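Local coordinates for monoacylglycerol lipase (Palaeococcus ferrophilus, PDB 6QE2), which probably hydrolyses monoacylglycerols to free fatty acid and glycerol, using the alpha/beta-hydrolase fold, at residues E65-I70 against E98-K103; P112-S117 against R183-A188; K147-N152 against K157-D162. One frame throughout, in Å; residues are numbered along the deposited sequence.

In the fold
The chain first lays down three of the seven strands of the main sheet. Interaction 1 then joins helix 63-77 to the end of helix 88-99. The loop it closes holds strand 82-86 and the turn carrying the probable nucleophile. Interaction 2 starts in the loop after strand 106-110 and returns on helix 171-186, closing a longer loop that probably includes the lid. Interaction 3 is nested inside that loop and joins the loop before helix 153-161 to that helix. Interactions 1 and 2 follow one another along the chain and touch, Glu98 packing against the 183-188 segment. Interactions 1 and 3 lie on opposite sides of the chain's centre, about 30 Å apart between centres.

Interaction 1. Residues E65-I70 against E98-K103; sequences EAMKII and ETRPDK
Two helices of the alpha/beta-hydrolase core meet here, as Met67 on helix 63-77 packs against Thr99, the last residue of helix 88-99, and Arg100 just after it. The Arg100 side chain bends about CB-CG (chi2 79°), which brings the guanidinium to Met67. Met67 CB lies over one face of the guanidinium, offset toward the rim, at 3.8 Å from Arg100 NH2. Met67 SD also approaches Arg100 NH1 (3.8 Å). The same sulfur sits 3.7 Å from Thr99 OG1, with the two side chains at about a right angle. The guanidinium is held in place at its edge. Arg100 NH1 donates to Thr99 OG1 at 3.0 Å, nearly in the guanidinium plane. Thr99 OG1 is also hydrogen-bonded to Arg95 O. Arg100 NH2 forms a salt bridge with Asp71 of helix 63-77 and donates to a water at 3.0 Å. That water has a weak bond from Lys68 NZ (3.4 Å). The water and Asp71 probably ease the repulsion between the two nearby positive charges. Helix 88-99 is the one that follows the probable nucleophile elbow. The contact is that of neighbouring helices beside the parallel strands of an alpha/beta hydrolase.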
# COMPACT_ATOMS: atom_id res chain seq x y z
N GLU A 65 4.99 -1.71 12.44
CA GLU A 65 6.39 -1.89 12.13
C GLU A 65 6.74 -1.11 10.86
O GLU A 65 7.74 -0.41 10.82
CB GLU A 65 6.73 -3.36 11.97
CG GLU A 65 8.19 -3.62 11.69
CD GLU A 65 8.59 -5.06 11.94
OE1 GLU A 65 7.75 -5.96 11.74
OE2 GLU A 65 9.75 -5.29 12.33
N ALA A 66 5.90 -1.21 9.84
CA ALA A 66 6.13 -0.49 8.60
C ALA A 66 6.15 1.02 8.82
O ALA A 66 6.96 1.72 8.23
CB ALA A 66 5.09 -0.85 7.56
N MET A 67 5.28 1.53 9.67
CA MET A 67 5.26 2.97 9.95
C MET A 67 6.54 3.42 10.63
O MET A 67 7.01 4.51 10.39
CB MET A 67 4.02 3.37 10.74
CG MET A 67 2.74 3.16 9.98
SD MET A 67 1.36 4.06 10.68
CE MET A 67 1.00 3.11 12.14
N LYS A 68 7.12 2.58 11.48
CA LYS A 68 8.39 2.89 12.12
C LYS A 68 9.51 2.89 11.07
O LYS A 68 10.44 3.66 11.17
CB LYS A 68 8.70 1.93 13.26
CG LYS A 68 7.92 2.25 14.51
CD LYS A 68 8.22 1.28 15.64
CE LYS A 68 7.37 1.60 16.86
NZ LYS A 68 5.97 1.12 16.71
N ILE A 69 9.41 2.02 10.08
CA ILE A 69 10.38 1.99 8.99
C ILE A 69 10.28 3.31 8.23
O ILE A 69 11.28 3.92 7.91
CB ILE A 69 10.15 0.79 8.06
CG1 ILE A 69 10.57 -0.50 8.75
CG2 ILE A 69 10.92 0.96 6.76
CD1 ILE A 69 10.02 -1.75 8.10
N ILE A 70 9.06 3.77 7.98
CA ILE A 70 8.86 5.04 7.30
C ILE A 70 9.45 6.19 8.12
O ILE A 70 10.05 7.09 7.58
CB ILE A 70 7.38 5.30 6.98
CG1 ILE A 70 6.85 4.25 6.00
CG2 ILE A 70 7.19 6.69 6.41
CD1 ILE A 70 5.35 4.21 5.91
N GLU A 98 -2.18 9.79 9.15
CA GLU A 98 -3.02 10.07 10.30
C GLU A 98 -2.21 10.22 11.58
O GLU A 98 -2.52 11.07 12.42
CB GLU A 98 -4.05 8.96 10.46
CG GLU A 98 -5.15 9.07 9.43
CD GLU A 98 -6.06 7.87 9.36
OE1 GLU A 98 -5.77 6.85 10.02
OE2 GLU A 98 -7.07 7.96 8.64
N THR A 99 -1.16 9.41 11.75
CA THR A 99 -0.42 9.36 13.01
C THR A 99 0.86 10.20 13.01
O THR A 99 1.36 10.51 14.09
CB THR A 99 -0.08 7.92 13.36
OG1 THR A 99 0.68 7.34 12.29
CG2 THR A 99 -1.36 7.10 13.58
N ARG A 100 1.40 10.53 11.83
CA ARG A 100 2.49 11.49 11.69
C ARG A 100 2.06 12.58 10.72
O ARG A 100 2.67 12.77 9.66
CB ARG A 100 3.76 10.80 11.18
CG ARG A 100 4.46 9.87 12.17
CD ARG A 100 3.79 8.49 12.28
NE ARG A 100 4.72 7.46 12.75
CZ ARG A 100 4.36 6.30 13.28
NH1 ARG A 100 3.07 5.99 13.41
NH2 ARG A 100 5.29 5.43 13.67
N PRO A 101 1.00 13.34 11.06
CA PRO A 101 0.32 14.15 10.03
C PRO A 101 1.18 15.23 9.42
O PRO A 101 0.94 15.61 8.26
CB PRO A 101 -0.87 14.76 10.79
CG PRO A 101 -0.96 14.02 12.08
CD PRO A 101 0.39 13.50 12.39
N ASP A 102 2.12 15.78 10.17
CA ASP A 102 2.93 16.88 9.68
C ASP A 102 4.26 16.49 9.06
O ASP A 102 5.04 17.36 8.72
CB ASP A 102 3.17 17.88 10.82
CG ASP A 102 1.89 18.39 11.45
OD1 ASP A 102 0.93 18.67 10.71
OD2 ASP A 102 1.83 18.50 12.68
N LYS A 103 4.50 15.20 8.90
CA LYS A 103 5.77 14.72 8.37
C LYS A 103 5.84 14.41 6.87
O LYS A 103 6.90 14.06 6.37
CB LYS A 103 6.21 13.48 9.15
CG LYS A 103 6.59 13.77 10.59
CD LYS A 103 7.02 12.51 11.32
CE LYS A 103 8.36 12.00 10.84
NZ LYS A 103 9.45 12.96 11.16
O HOH W 1 4.02 2.90 14.58

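Interaction 2. Residues P112-S117 against R183-A188; sequences PALAKS and RAHKEA
This is a buried contact of mixed character, one hydrogen bond beside one apolar touch, between Leu114 and the pair Ala184 and His185. It lies in the alpha/beta-hydrolase fold where the loop after strand 106-110 meets the last turn of helix 171-186. The chain between these two places probably includes the lid of the family. Leu114 follows Ala113, the centre of an inverse gamma turn. The backbone of Ala113 is hydrogen-bonded to Ser87, the probable nucleophile, and a bound lauryl dimethylamine-N-oxide molecule touches Ala113. Leu114 CD2 rests on Ala184 CB at 3.7 Å. Leu214 and Ser211 of helix 209-217 also touch the Leu114 side chain, and Leu91 of helix 88-99 touches Ala184. His185 has CG beside its backbone N (chi1 -67°), and chi2 of -77° turns the NE2 edge of the imidazole to the loop. NE2 also lies 3.7 Å from Leu114 CB. His185 ND1 is hydrogen-bonded to Glu217 OE2. With both nitrogens engaged, the ring's rotation is fixed, and the carboxylate would probably favour a doubly protonated, positively charged ring. His185 NE2 donates to Leu114 O at 2.7 Å, almost straight (170°), in the ring plane and on a lone pair of the carbonyl.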
# COMPACT_ATOMS: atom_id res chain seq x y z
N PRO A 112 -6.25 0.94 -1.36
CA PRO A 112 -5.92 0.74 0.05
C PRO A 112 -6.91 -0.20 0.73
O PRO A 112 -8.09 -0.25 0.38
CB PRO A 112 -5.99 2.15 0.64
CG PRO A 112 -6.92 2.89 -0.27
CD PRO A 112 -6.67 2.33 -1.63
N ALA A 113 -6.39 -0.98 1.67
CA ALA A 113 -7.19 -1.97 2.40
C ALA A 113 -8.03 -1.24 3.44
O ALA A 113 -7.62 -1.04 4.58
CB ALA A 113 -6.28 -3.02 3.03
N LEU A 114 -9.25 -0.84 3.04
CA LEU A 114 -10.13 -0.05 3.89
C LEU A 114 -11.48 -0.72 4.12
O LEU A 114 -12.32 -0.17 4.85
CB LEU A 114 -10.35 1.34 3.28
CG LEU A 114 -9.09 2.21 3.20
CD1 LEU A 114 -9.35 3.43 2.35
CD2 LEU A 114 -8.65 2.61 4.60
N ALA A 115 -11.73 -1.87 3.50
CA ALA A 115 -12.95 -2.63 3.68
C ALA A 115 -12.60 -4.10 3.54
O ALA A 115 -11.73 -4.46 2.73
CB ALA A 115 -14.02 -2.23 2.67
N LYS A 116 -13.26 -4.94 4.33
CA LYS A 116 -13.04 -6.38 4.27
C LYS A 116 -13.48 -6.93 2.91
O LYS A 116 -14.49 -6.51 2.36
CB LYS A 116 -13.82 -7.06 5.39
CG LYS A 116 -13.65 -8.56 5.50
CD LYS A 116 -14.50 -9.13 6.63
CE LYS A 116 -15.96 -9.24 6.22
NZ LYS A 116 -16.10 -10.05 4.98
N SER A 117 -12.71 -7.88 2.39
CA SER A 117 -13.14 -8.56 1.18
C SER A 117 -14.35 -9.44 1.49
O SER A 117 -14.41 -10.06 2.55
CB SER A 117 -12.01 -9.43 0.64
OG SER A 117 -12.46 -10.25 -0.43
N ARG A 183 -9.08 1.74 12.37
CA ARG A 183 -8.53 3.01 12.83
C ARG A 183 -8.39 3.98 11.67
O ARG A 183 -8.47 5.20 11.89
CB ARG A 183 -7.19 2.79 13.51
CG ARG A 183 -7.35 1.99 14.79
CD ARG A 183 -5.96 1.88 15.39
NE ARG A 183 -5.98 1.12 16.63
CZ ARG A 183 -4.89 0.64 17.22
NH1 ARG A 183 -3.69 0.82 16.68
NH2 ARG A 183 -5.01 -0.05 18.35
N ALA A 184 -8.21 3.46 10.45
CA ALA A 184 -8.02 4.36 9.31
C ALA A 184 -9.25 5.21 9.10
O ALA A 184 -9.17 6.40 8.77
CB ALA A 184 -7.69 3.59 8.03
N HIS A 185 -10.43 4.62 9.32
CA HIS A 185 -11.66 5.38 9.20
C HIS A 185 -11.88 6.28 10.41
O HIS A 185 -12.26 7.45 10.25
CB HIS A 185 -12.83 4.43 9.01
CG HIS A 185 -12.79 3.69 7.71
ND1 HIS A 185 -13.14 4.27 6.51
CD2 HIS A 185 -12.44 2.41 7.42
CE1 HIS A 185 -13.01 3.39 5.53
NE2 HIS A 185 -12.59 2.25 6.06
N LYS A 186 -11.61 5.77 11.61
CA LYS A 186 -11.89 6.54 12.82
C LYS A 186 -11.05 7.81 12.90
O LYS A 186 -11.53 8.85 13.38
CB LYS A 186 -11.66 5.68 14.06
CG LYS A 186 -12.72 4.62 14.28
CD LYS A 186 -12.44 3.80 15.53
CE LYS A 186 -13.52 2.76 15.74
NZ LYS A 186 -13.22 1.89 16.92
N GLU A 187 -9.81 7.75 12.42
CA GLU A 187 -8.87 8.87 12.53
C GLU A 187 -8.72 9.65 11.22
O GLU A 187 -7.74 10.38 11.06
CB GLU A 187 -7.51 8.35 13.00
CG GLU A 187 -7.59 7.59 14.32
CD GLU A 187 -6.23 7.23 14.88
OE1 GLU A 187 -5.20 7.66 14.31
OE2 GLU A 187 -6.18 6.51 15.90
N ALA A 188 -9.69 9.53 10.31
CA ALA A 188 -9.58 10.15 8.99
C ALA A 188 -9.36 11.66 9.10
O ALA A 188 -8.63 12.25 8.29
CB ALA A 188 -10.83 9.85 8.17

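Interaction 3. Residues K147-N152 against K157-D162; sequences KLLSRN and KRYIED
The loop 147-152 runs past the helix it leads into, Leu149 nearest Tyr159 (CA atoms 9.0 Å apart). A short 3-10 turn ends at Leu148. An ST turn follows: Asn152 N donates to Ser150 OG at 2.9 Å. Asn152 is then the N-cap of helix 153-161, its OD1 accepting from Asp154 N. The second segment is the last part of that same helix, which Asp162 leaves. The main side-chain contact is a CH-pi interaction. Leu149 CD1 stands 3.4 Å from the centroid of the Tyr159 ring, over the centre of one face and only 10° off the ring normal. The two side chains cross at about a right angle. Tyr159 has CG anti to its backbone nitrogen (chi1 -177°), which places the ring beside the loop, and chi2 of 89° turns its face to the leucine. Its OH is hydrogen-bonded to a glycerol, probably from the crystallisation liquor. A water bridges the polar side of the contact. It accepts from Asn152 ND2 at 3.2 Å. It also accepts from Arg158 NH2 at 2.9 Å, at the edge of the guanidinium. A salt bridge from Arg158 NH2 to Glu237 and a hydrogen bond from Asn152 ND2 to Glu237 O tie both segments to the loop after strand 223-228. Leu149 is hydrogen-bonded through its backbone to Glu234 in that loop and touches the probable Ser-His-Asp triad. Along the chain the unit falls between strands 139-141 and 168-170, which pair antiparallel in the probable lid.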
# COMPACT_ATOMS: atom_id res chain seq x y z
N LYS A 147 -6.07 -14.80 -9.38
CA LYS A 147 -6.86 -14.42 -10.54
C LYS A 147 -7.66 -13.15 -10.30
O LYS A 147 -8.14 -12.54 -11.26
CB LYS A 147 -7.78 -15.57 -10.93
CG LYS A 147 -7.06 -16.74 -11.57
CD LYS A 147 -8.00 -17.92 -11.82
CE LYS A 147 -8.52 -18.46 -10.50
NZ LYS A 147 -7.50 -19.31 -9.81
N LEU A 148 -7.84 -12.76 -9.04
CA LEU A 148 -8.56 -11.54 -8.70
C LEU A 148 -7.66 -10.32 -8.68
O LEU A 148 -8.14 -9.21 -8.40
CB LEU A 148 -9.22 -11.72 -7.33
CG LEU A 148 -10.42 -12.67 -7.26
CD1 LEU A 148 -10.97 -12.72 -5.84
CD2 LEU A 148 -11.49 -12.30 -8.27
N LEU A 149 -6.37 -10.49 -8.96
CA LEU A 149 -5.43 -9.37 -8.89
C LEU A 149 -5.54 -8.43 -10.08
O LEU A 149 -5.48 -7.21 -9.92
CB LEU A 149 -4.00 -9.89 -8.78
CG LEU A 149 -3.61 -10.55 -7.46
CD1 LEU A 149 -2.25 -11.19 -7.62
CD2 LEU A 149 -3.60 -9.52 -6.35
N SER A 150 -5.71 -8.98 -11.28
CA SER A 150 -5.59 -8.17 -12.49
C SER A 150 -6.36 -8.81 -13.63
O SER A 150 -6.41 -10.04 -13.75
CB SER A 150 -4.12 -8.00 -12.89
OG SER A 150 -4.01 -7.33 -14.14
N ARG A 151 -6.96 -7.96 -14.47
CA ARG A 151 -7.55 -8.42 -15.72
C ARG A 151 -6.50 -8.84 -16.75
O ARG A 151 -6.86 -9.39 -17.79
CB ARG A 151 -8.45 -7.33 -16.29
CG ARG A 151 -9.65 -7.03 -15.41
CD ARG A 151 -10.69 -6.21 -16.15
NE ARG A 151 -10.21 -4.88 -16.50
CZ ARG A 151 -10.95 -3.97 -17.12
NH1 ARG A 151 -12.21 -4.25 -17.46
NH2 ARG A 151 -10.43 -2.78 -17.40
N ASN A 152 -5.22 -8.57 -16.49
CA ASN A 152 -4.13 -8.98 -17.38
C ASN A 152 -3.67 -10.37 -16.99
O ASN A 152 -3.05 -10.53 -15.93
CB ASN A 152 -2.98 -7.98 -17.29
CG ASN A 152 -1.83 -8.30 -18.23
OD1 ASN A 152 -1.69 -9.41 -18.73
ND2 ASN A 152 -0.98 -7.30 -18.46
N LYS A 157 0.09 -14.34 -14.08
CA LYS A 157 1.07 -15.39 -14.23
C LYS A 157 2.42 -14.98 -13.64
O LYS A 157 3.08 -15.76 -12.98
CB LYS A 157 1.22 -15.76 -15.70
CG LYS A 157 2.35 -16.72 -16.00
CD LYS A 157 2.26 -17.18 -17.44
CE LYS A 157 3.63 -17.54 -17.97
NZ LYS A 157 4.04 -18.89 -17.51
N ARG A 158 2.83 -13.74 -13.89
CA ARG A 158 4.09 -13.25 -13.37
C ARG A 158 4.09 -13.26 -11.84
O ARG A 158 5.07 -13.64 -11.22
CB ARG A 158 4.36 -11.84 -13.87
CG ARG A 158 4.87 -11.78 -15.29
CD ARG A 158 5.55 -10.47 -15.58
NE ARG A 158 4.60 -9.39 -15.78
CZ ARG A 158 3.88 -9.22 -16.89
NH1 ARG A 158 4.02 -10.07 -17.89
NH2 ARG A 158 3.04 -8.21 -16.98
N TYR A 159 2.98 -12.85 -11.25
CA TYR A 159 2.84 -12.81 -9.80
C TYR A 159 3.00 -14.20 -9.23
O TYR A 159 3.70 -14.40 -8.25
CB TYR A 159 1.47 -12.26 -9.45
CG TYR A 159 1.18 -12.09 -7.97
CD1 TYR A 159 1.49 -10.92 -7.32
CD2 TYR A 159 0.55 -13.09 -7.26
CE1 TYR A 159 1.21 -10.75 -5.98
CE2 TYR A 159 0.26 -12.93 -5.92
CZ TYR A 159 0.59 -11.76 -5.29
OH TYR A 159 0.31 -11.60 -3.96
N ILE A 160 2.34 -15.15 -9.86
CA ILE A 160 2.39 -16.53 -9.42
C ILE A 160 3.78 -17.12 -9.52
O ILE A 160 4.20 -17.88 -8.67
CB ILE A 160 1.43 -17.40 -10.25
CG1 ILE A 160 -0.01 -17.10 -9.84
CG2 ILE A 160 1.73 -18.87 -10.06
CD1 ILE A 160 -1.01 -17.41 -10.93
N GLU A 161 4.50 -16.75 -10.56
CA GLU A 161 5.84 -17.28 -10.79
C GLU A 161 6.96 -16.52 -10.11
O GLU A 161 8.09 -16.98 -10.07
CB GLU A 161 6.10 -17.37 -12.28
CG GLU A 161 5.17 -18.36 -12.96
CD GLU A 161 5.29 -18.31 -14.46
OE1 GLU A 161 5.80 -17.31 -14.99
OE2 GLU A 161 4.87 -19.28 -15.11
N ASP A 162 6.65 -15.35 -9.57
CA ASP A 162 7.64 -14.55 -8.89
C ASP A 162 8.08 -15.28 -7.64
O ASP A 162 7.27 -15.52 -6.76
CB ASP A 162 7.04 -13.19 -8.53
CG ASP A 162 8.08 -12.17 -8.12
OD1 ASP A 162 9.09 -12.55 -7.52
OD2 ASP A 162 7.86 -10.98 -8.39
O HOH W 2 1.86 -8.10 -19.59